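Local coordinates for dual specificity protein phosphatase 18 (Homo sapiens, PDB 2ESB), which removes phosphate from tyrosine, serine and threonine residues of proteins, preferring phosphotyrosine and doubly phosphorylated MAP kinase peptides in vitro, at residues A117-M120 and A124-L127; Y154-Q157 and K161-V164; S21-S26 and H131-S136. All coordinates share one frame; numbering follows the deposited sequence.

Contact 1. Residues A117-M120 and A124-L127; sequences AYLM and AMSL
The short loop that joins helix 110-122 to helix 127-137 is closed by Met120 and Leu119, which pack on Met125 and Leu127 of the connection. Most of the work falls to Met120. Its CG stands beside the backbone N, anti to the carbonyl carbon (chi1 -69°), and from there the chain runs along the loop: Met120 CG sits 3.3 Å from Met125 O, and the backbone adds a CA-H...O contact from Met120 CA to the same carbonyl oxygen, also 3.3 Å. Farther out, the sulfur lies against the start of the next helix, with Met120 SD 3.7 Å from Leu127 CB. The bend at chi3 turns the methyl toward Tyr154, leaving Met120 CE 4.1 Å from Leu127 CD1, while the two side chains pass at a slant. Leu119 takes the other flank through its CB, 4.2 Å from Met125 SD; its branched end goes on to helix 127-137, and Trp133 there also receives Met125. No hydrogen bond spans the two segments, so the join is one of apolar and sulfur packing plus carbon-to-oxygen contacts. A polar closure comes from next door, where Ser126 OG caps Asp129 N. Together these features make a short helix-to-helix connection in the helical side of the phosphatase catalytic domain, ending in a classic serine N-cap.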
loop_
_atom_site.group_PDB
_atom_site.type_symbol
_atom_site.label_atom_id
_atom_site.label_comp_id
_atom_site.label_asym_id
_atom_site.label_seq_id
_atom_site.Cartn_x
_atom_site.Cartn_y
_atom_site.Cartn_z
ATOM N N ALA A 117 1.984 -5.227 2.683
ATOM C CA ALA A 117 2.881 -5.481 3.801
ATOM C C ALA A 117 2.125 -5.321 5.111
ATOM O O ALA A 117 2.270 -6.132 6.034
ATOM C CB ALA A 117 4.088 -4.515 3.762
ATOM N N TYR A 118 1.313 -4.274 5.193
ATOM C CA TYR A 118 0.541 -4.028 6.405
ATOM C C TYR A 118 -0.427 -5.172 6.709
ATOM O O TYR A 118 -0.499 -5.644 7.851
ATOM C CB TYR A 118 -0.231 -2.712 6.277
ATOM C CG TYR A 118 -1.314 -2.549 7.319
ATOM C CD1 TYR A 118 -1.002 -2.235 8.647
ATOM C CD2 TYR A 118 -2.646 -2.773 6.992
ATOM C CE1 TYR A 118 -2.002 -2.161 9.620
ATOM C CE2 TYR A 118 -3.649 -2.698 7.948
ATOM C CZ TYR A 118 -3.321 -2.398 9.258
ATOM O OH TYR A 118 -4.316 -2.372 10.202
ATOM N N LEU A 119 -1.172 -5.614 5.695
ATOM C CA LEU A 119 -2.136 -6.699 5.885
ATOM C C LEU A 119 -1.470 -7.978 6.384
ATOM O O LEU A 119 -2.018 -8.670 7.244
ATOM C CB LEU A 119 -2.897 -6.987 4.590
ATOM C CG LEU A 119 -3.881 -5.903 4.144
ATOM C CD1 LEU A 119 -4.487 -6.258 2.791
ATOM C CD2 LEU A 119 -4.978 -5.760 5.195
ATOM N N MET A 120 -0.291 -8.296 5.860
ATOM C CA MET A 120 0.398 -9.501 6.314
ATOM C C MET A 120 0.810 -9.374 7.772
ATOM O O MET A 120 0.655 -10.310 8.561
ATOM C CB MET A 120 1.655 -9.779 5.479
ATOM C CG MET A 120 1.391 -10.201 4.041
ATOM S SD MET A 120 2.892 -10.878 3.267
ATOM C CE MET A 120 3.876 -9.366 3.086
ATOM N N ALA A 124 -2.743 -10.953 9.883
ATOM C CA ALA A 124 -2.315 -12.345 9.764
ATOM C C ALA A 124 -2.728 -12.975 8.434
ATOM O O ALA A 124 -3.313 -14.062 8.400
ATOM C CB ALA A 124 -2.885 -13.150 10.931
ATOM N N MET A 125 -2.426 -12.290 7.338
ATOM C CA MET A 125 -2.769 -12.797 6.016
ATOM C C MET A 125 -1.533 -13.182 5.223
ATOM O O MET A 125 -0.492 -12.540 5.332
ATOM C CB MET A 125 -3.556 -11.747 5.225
ATOM C CG MET A 125 -4.953 -11.475 5.776
ATOM S SD MET A 125 -5.769 -10.080 4.967
ATOM C CE MET A 125 -6.643 -10.898 3.680
ATOM N N SER A 126 -1.643 -14.249 4.440
ATOM C CA SER A 126 -0.530 -14.666 3.596
ATOM C C SER A 126 -0.441 -13.589 2.514
ATOM O O SER A 126 -1.408 -12.844 2.309
ATOM C CB SER A 126 -0.842 -16.008 2.942
ATOM O OG SER A 126 -1.981 -15.877 2.117
ATOM N N LEU A 127 0.699 -13.495 1.830
ATOM C CA LEU A 127 0.845 -12.508 0.769
ATOM C C LEU A 127 -0.252 -12.749 -0.262
ATOM O O LEU A 127 -0.875 -11.810 -0.761
ATOM C CB LEU A 127 2.230 -12.608 0.103
ATOM C CG LEU A 127 2.520 -11.623 -1.048
ATOM C CD1 LEU A 127 2.249 -10.175 -0.588
ATOM C CD2 LEU A 127 3.983 -11.769 -1.512
#

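Contact 2. Residues Y154-Q157 and K161-V164; sequences YEFQ and KNTV
Glu155 stretches out from helix 145-159 to meet the returning chain at Asn162 and Thr163, crossing the asparagine at a slant and the threonine at about a right angle. With CG anti to the backbone N (chi1 -178°) and an extended chain beyond it, the carboxylate is delivered well clear of the helix. Glu155 OE2 takes two donors: Asn162 ND2, at 3.0 Å, arrives almost straight on the anti side, and Thr163 N, likewise 3.0 Å away, on the syn side; both come from one face of the carboxylate, whose plane is turned 52° from the amide. Glu155 OE1 accepts on its syn lone pair from Thr163 OG1 at 2.6 Å. A water bridges Glu155 OE1 (2.7 Å) to Lys161 O, and Leu127 N adds a further bond to OE1, so the buried carboxylate, probably charged, is gripped from several directions and likely fixed in rotation. Asn162 ND2 is held in turn by Ile152 O, while Thr163 OG1 accepts from Leu128 N. The side chain of Phe156 runs about at a right angle to that of Asn162, though ring and amide planes are only 37° apart; Phe156 CB lies 3.9 Å from Asn162 OD1. A buried carboxylate thus receives backbone N-H groups from the chain after helix 145-159 and from the start of helix 127-137, within the helical part of the dual-specificity phosphatase fold.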
loop_
_atom_site.group_PDB
_atom_site.type_symbol
_atom_site.label_atom_id
_atom_site.label_comp_id
_atom_site.label_asym_id
_atom_site.label_seq_id
_atom_site.Cartn_x
_atom_site.Cartn_y
_atom_site.Cartn_z
ATOM N N TYR A 154 9.623 -10.276 2.499
ATOM C CA TYR A 154 8.996 -9.860 3.757
ATOM C C TYR A 154 8.048 -10.957 4.258
ATOM O O TYR A 154 7.991 -11.232 5.453
ATOM C CB TYR A 154 8.238 -8.550 3.542
ATOM C CG TYR A 154 7.698 -7.902 4.791
ATOM C CD1 TYR A 154 8.515 -7.675 5.892
ATOM C CD2 TYR A 154 6.377 -7.468 4.854
ATOM C CE1 TYR A 154 8.033 -7.034 7.034
ATOM C CE2 TYR A 154 5.883 -6.814 5.996
ATOM C CZ TYR A 154 6.721 -6.604 7.079
ATOM O OH TYR A 154 6.260 -5.968 8.210
ATOM N N GLU A 155 7.300 -11.577 3.349
ATOM C CA GLU A 155 6.398 -12.655 3.740
ATOM C C GLU A 155 7.206 -13.768 4.391
ATOM O O GLU A 155 6.813 -14.309 5.430
ATOM C CB GLU A 155 5.649 -13.235 2.534
ATOM C CG GLU A 155 4.659 -14.332 2.939
ATOM C CD GLU A 155 3.979 -15.026 1.774
ATOM O OE1 GLU A 155 2.834 -15.489 1.960
ATOM O OE2 GLU A 155 4.574 -15.136 0.682
ATOM N N PHE A 156 8.337 -14.116 3.780
ATOM C CA PHE A 156 9.180 -15.177 4.328
ATOM C C PHE A 156 9.674 -14.781 5.708
ATOM O O PHE A 156 9.765 -15.618 6.609
ATOM C CB PHE A 156 10.386 -15.453 3.427
ATOM C CG PHE A 156 11.236 -16.602 3.900
ATOM C CD1 PHE A 156 10.778 -17.913 3.780
ATOM C CD2 PHE A 156 12.473 -16.375 4.490
ATOM C CE1 PHE A 156 11.543 -18.984 4.243
ATOM C CE2 PHE A 156 13.248 -17.439 4.958
ATOM C CZ PHE A 156 12.777 -18.747 4.832
ATOM N N GLN A 157 10.004 -13.505 5.872
ATOM C CA GLN A 157 10.473 -13.020 7.162
ATOM C C GLN A 157 9.392 -13.163 8.229
ATOM O O GLN A 157 9.672 -13.563 9.360
ATOM C CB GLN A 157 10.890 -11.555 7.061
ATOM C CG GLN A 157 12.102 -11.324 6.165
ATOM C CD GLN A 157 12.557 -9.878 6.168
ATOM O OE1 GLN A 157 11.805 -8.977 5.794
ATOM N NE2 GLN A 157 13.795 -9.649 6.596
ATOM N N LYS A 161 7.588 -18.881 5.296
ATOM C CA LYS A 161 7.020 -19.619 4.170
ATOM C C LYS A 161 6.438 -18.634 3.153
ATOM O O LYS A 161 6.027 -17.532 3.523
ATOM C CB LYS A 161 5.920 -20.547 4.695
ATOM C CG LYS A 161 4.860 -20.921 3.690
ATOM C CD LYS A 161 3.630 -21.472 4.389
ATOM C CE LYS A 161 2.487 -21.682 3.404
ATOM N NZ LYS A 161 1.245 -22.144 4.083
ATOM N N ASN A 162 6.390 -19.030 1.878
ATOM C CA ASN A 162 5.847 -18.161 0.836
ATOM C C ASN A 162 4.606 -18.740 0.170
ATOM O O ASN A 162 4.468 -19.953 0.041
ATOM C CB ASN A 162 6.901 -17.891 -0.243
ATOM C CG ASN A 162 7.935 -16.890 0.193
ATOM O OD1 ASN A 162 9.135 -17.141 0.086
ATOM N ND2 ASN A 162 7.480 -15.738 0.682
ATOM N N THR A 163 3.711 -17.857 -0.263
ATOM C CA THR A 163 2.483 -18.264 -0.928
ATOM C C THR A 163 2.421 -17.667 -2.328
ATOM O O THR A 163 1.499 -17.943 -3.092
ATOM C CB THR A 163 1.248 -17.829 -0.129
ATOM O OG1 THR A 163 1.315 -16.418 0.119
ATOM C CG2 THR A 163 1.187 -18.586 1.195
ATOM N N VAL A 164 3.403 -16.828 -2.641
ATOM C CA VAL A 164 3.527 -16.204 -3.958
ATOM C C VAL A 164 5.005 -16.385 -4.348
ATOM O O VAL A 164 5.892 -16.242 -3.505
ATOM C CB VAL A 164 3.174 -14.698 -3.912
ATOM C CG1 VAL A 164 3.343 -14.078 -5.288
ATOM C CG2 VAL A 164 1.731 -14.513 -3.425
HETATM O O HOH W 1 2.996 -17.337 3.932
#

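Contact 3. Residues S21-S26 and H131-S136; sequences SQITKS and HTWTKS. With ACT (acetate ion), chain B.
Ile23 and Trp133 tie strand 21-24, an outermost strand of the mixed sheet in this α/β phosphatase fold, to helix 127-137. One hydrogen bond joins the two segments: Trp133 NE1 donates to Ile23 O at 2.8 Å, the oxygen lying in the indole plane at the ring edge, the N-H 19° off the carbonyl plane. The indole reaches it because its CG is anti to the backbone N (chi1 175°), swinging the ring out from the helix to the strand.

Apolar packing supports that bond. Ile23 CG2 rests 3.8 Å from Trp133 CD1, and the two side chains run alongside one another, pointing opposite ways. Ile23 CG2 also lies 4.3 Å from Thr134 OG1, a hydroxyl already bonded to Ala130 O within its own helix; Cys115 and Ile29 also pack against both Ile23 and Thr134.

Local polar bonds hold the chain around Thr24. Thr24 OG1 accepts from Ser26 N at 3.1 Å, an ST turn, and Gln22 NE2 bonds Thr24 O. An alanine here has neither OG1 nor CG2, and would probably leave Ser26 N without this acceptor, the turn less firmly held, and Leu119 without the methyl beside it. An acetate, probably from the crystallisation liquor, sits beside this turn: Lys25 N donates to its O at 2.6 Å, nearly straight at 166°.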
loop_
_atom_site.group_PDB
_atom_site.type_symbol
_atom_site.label_atom_id
_atom_site.label_comp_id
_atom_site.label_asym_id
_atom_site.label_seq_id
_atom_site.Cartn_x
_atom_site.Cartn_y
_atom_site.Cartn_z
ATOM N N SER A 21 -10.491 3.733 -2.113
ATOM C CA SER A 21 -10.787 2.312 -2.016
ATOM C C SER A 21 -10.561 1.892 -0.565
ATOM O O SER A 21 -9.433 1.898 -0.073
ATOM C CB SER A 21 -9.870 1.509 -2.938
ATOM O OG SER A 21 -9.981 1.954 -4.286
ATOM N N GLN A 22 -11.631 1.528 0.132
ATOM C CA GLN A 22 -11.477 1.122 1.515
ATOM C C GLN A 22 -10.926 -0.301 1.605
ATOM O O GLN A 22 -11.450 -1.218 0.977
ATOM C CB GLN A 22 -12.808 1.228 2.264
ATOM C CG GLN A 22 -12.648 0.877 3.745
ATOM C CD GLN A 22 -13.827 1.317 4.604
ATOM O OE1 GLN A 22 -14.947 1.437 4.132
ATOM N NE2 GLN A 22 -13.568 1.538 5.880
ATOM N N ILE A 23 -9.863 -0.487 2.384
ATOM C CA ILE A 23 -9.267 -1.812 2.514
ATOM C C ILE A 23 -9.652 -2.458 3.841
ATOM O O ILE A 23 -9.960 -3.647 3.885
ATOM C CB ILE A 23 -7.731 -1.761 2.407
ATOM C CG1 ILE A 23 -7.306 -0.929 1.191
ATOM C CG2 ILE A 23 -7.174 -3.181 2.303
ATOM C CD1 ILE A 23 -7.951 -1.347 -0.130
ATOM N N THR A 24 -9.622 -1.684 4.924
ATOM C CA THR A 24 -10.000 -2.203 6.236
ATOM C C THR A 24 -10.817 -1.112 6.899
ATOM O O THR A 24 -11.083 -0.085 6.288
ATOM C CB THR A 24 -8.782 -2.488 7.133
ATOM O OG1 THR A 24 -8.202 -1.244 7.539
ATOM C CG2 THR A 24 -7.727 -3.337 6.381
ATOM N N LYS A 25 -11.206 -1.322 8.149
ATOM C CA LYS A 25 -11.994 -0.317 8.847
ATOM C C LYS A 25 -11.227 0.992 9.007
ATOM O O LYS A 25 -11.835 2.048 9.159
ATOM C CB LYS A 25 -12.415 -0.834 10.226
ATOM C CG LYS A 25 -11.258 -1.123 11.179
ATOM C CD LYS A 25 -11.797 -1.562 12.525
ATOM C CE LYS A 25 -10.732 -1.560 13.602
ATOM N NZ LYS A 25 -11.351 -1.822 14.936
ATOM N N SER A 26 -9.899 0.940 8.948
ATOM C CA SER A 26 -9.109 2.162 9.124
ATOM C C SER A 26 -8.050 2.421 8.053
ATOM O O SER A 26 -7.146 3.245 8.249
ATOM C CB SER A 26 -8.409 2.135 10.480
ATOM O OG SER A 26 -7.352 1.193 10.466
ATOM N N HIS A 131 -3.172 -10.115 -1.167
ATOM C CA HIS A 131 -3.355 -9.612 -2.526
ATOM C C HIS A 131 -4.790 -9.823 -3.035
ATOM O O HIS A 131 -5.390 -8.916 -3.618
ATOM C CB HIS A 131 -2.367 -10.269 -3.504
ATOM C CG HIS A 131 -2.601 -9.880 -4.934
ATOM N ND1 HIS A 131 -3.395 -10.618 -5.784
ATOM C CD2 HIS A 131 -2.239 -8.771 -5.626
ATOM C CE1 HIS A 131 -3.521 -9.978 -6.936
ATOM N NE2 HIS A 131 -2.830 -8.854 -6.865
ATOM N N THR A 132 -5.339 -11.015 -2.824
ATOM C CA THR A 132 -6.703 -11.304 -3.274
ATOM C C THR A 132 -7.670 -10.296 -2.662
ATOM O O THR A 132 -8.542 -9.747 -3.343
ATOM C CB THR A 132 -7.144 -12.721 -2.855
ATOM O OG1 THR A 132 -6.194 -13.674 -3.348
ATOM C CG2 THR A 132 -8.534 -13.047 -3.422
ATOM N N TRP A 133 -7.506 -10.058 -1.368
ATOM C CA TRP A 133 -8.352 -9.113 -0.651
ATOM C C TRP A 133 -8.192 -7.692 -1.198
ATOM O O TRP A 133 -9.175 -7.029 -1.520
ATOM C CB TRP A 133 -8.011 -9.125 0.848
ATOM C CG TRP A 133 -8.774 -8.075 1.642
ATOM C CD1 TRP A 133 -8.380 -6.782 1.903
ATOM C CD2 TRP A 133 -10.092 -8.208 2.186
ATOM N NE1 TRP A 133 -9.385 -6.100 2.574
ATOM C CE2 TRP A 133 -10.444 -6.955 2.756
ATOM C CE3 TRP A 133 -11.015 -9.262 2.245
ATOM C CZ2 TRP A 133 -11.680 -6.734 3.372
ATOM C CZ3 TRP A 133 -12.246 -9.037 2.862
ATOM C CH2 TRP A 133 -12.564 -7.785 3.416
ATOM N N THR A 134 -6.953 -7.225 -1.309
ATOM C CA THR A 134 -6.725 -5.861 -1.784
ATOM C C THR A 134 -7.230 -5.663 -3.206
ATOM O O THR A 134 -7.866 -4.646 -3.519
ATOM C CB THR A 134 -5.223 -5.474 -1.669
ATOM O OG1 THR A 134 -4.806 -5.605 -0.300
ATOM C CG2 THR A 134 -5.002 -4.025 -2.103
ATOM N N LYS A 135 -6.960 -6.641 -4.064
ATOM C CA LYS A 135 -7.399 -6.593 -5.459
ATOM C C LYS A 135 -8.936 -6.526 -5.519
ATOM O O LYS A 135 -9.509 -5.862 -6.392
ATOM C CB LYS A 135 -6.873 -7.835 -6.195
ATOM C CG LYS A 135 -7.435 -8.059 -7.584
ATOM C CD LYS A 135 -6.596 -7.401 -8.642
ATOM C CE LYS A 135 -7.057 -7.845 -10.018
ATOM N NZ LYS A 135 -6.263 -7.200 -11.084
ATOM N N SER A 136 -9.600 -7.210 -4.593
ATOM C CA SER A 136 -11.065 -7.183 -4.541
ATOM C C SER A 136 -11.528 -5.780 -4.158
ATOM O O SER A 136 -12.544 -5.303 -4.652
ATOM C CB SER A 136 -11.605 -8.179 -3.513
ATOM O OG SER A 136 -11.291 -9.509 -3.886
HETATM C C ACT B . -11.618 -4.560 9.859
HETATM O O ACT B . -10.925 -3.689 9.284
HETATM O OXT ACT B . -11.229 -5.194 10.867
HETATM C CH3 ACT B . -13.016 -4.839 9.266
#

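Overall arrangement
Contacts 1 and 2 lie about 10 Å apart, centre to centre, and share a border: they meet at the carboxylate of Glu155, and Met120 CE packs on Tyr154 CD2. Contact 3 is about 11 Å from contact 1, again centre to centre, joined through Leu119 and Met125, which lie on Thr134 and Trp133. Contacts 2 and 3 have centres about 19 Å apart and do not touch, with contact 1 meeting both. Along the chain contact 1 is nested inside the loop that contact 3 closes. The side chain of Cys104, the predicted phosphocysteine nucleophile, is about 11 Å from that of Thr134, while contacts 1 and 2 lie away from that site.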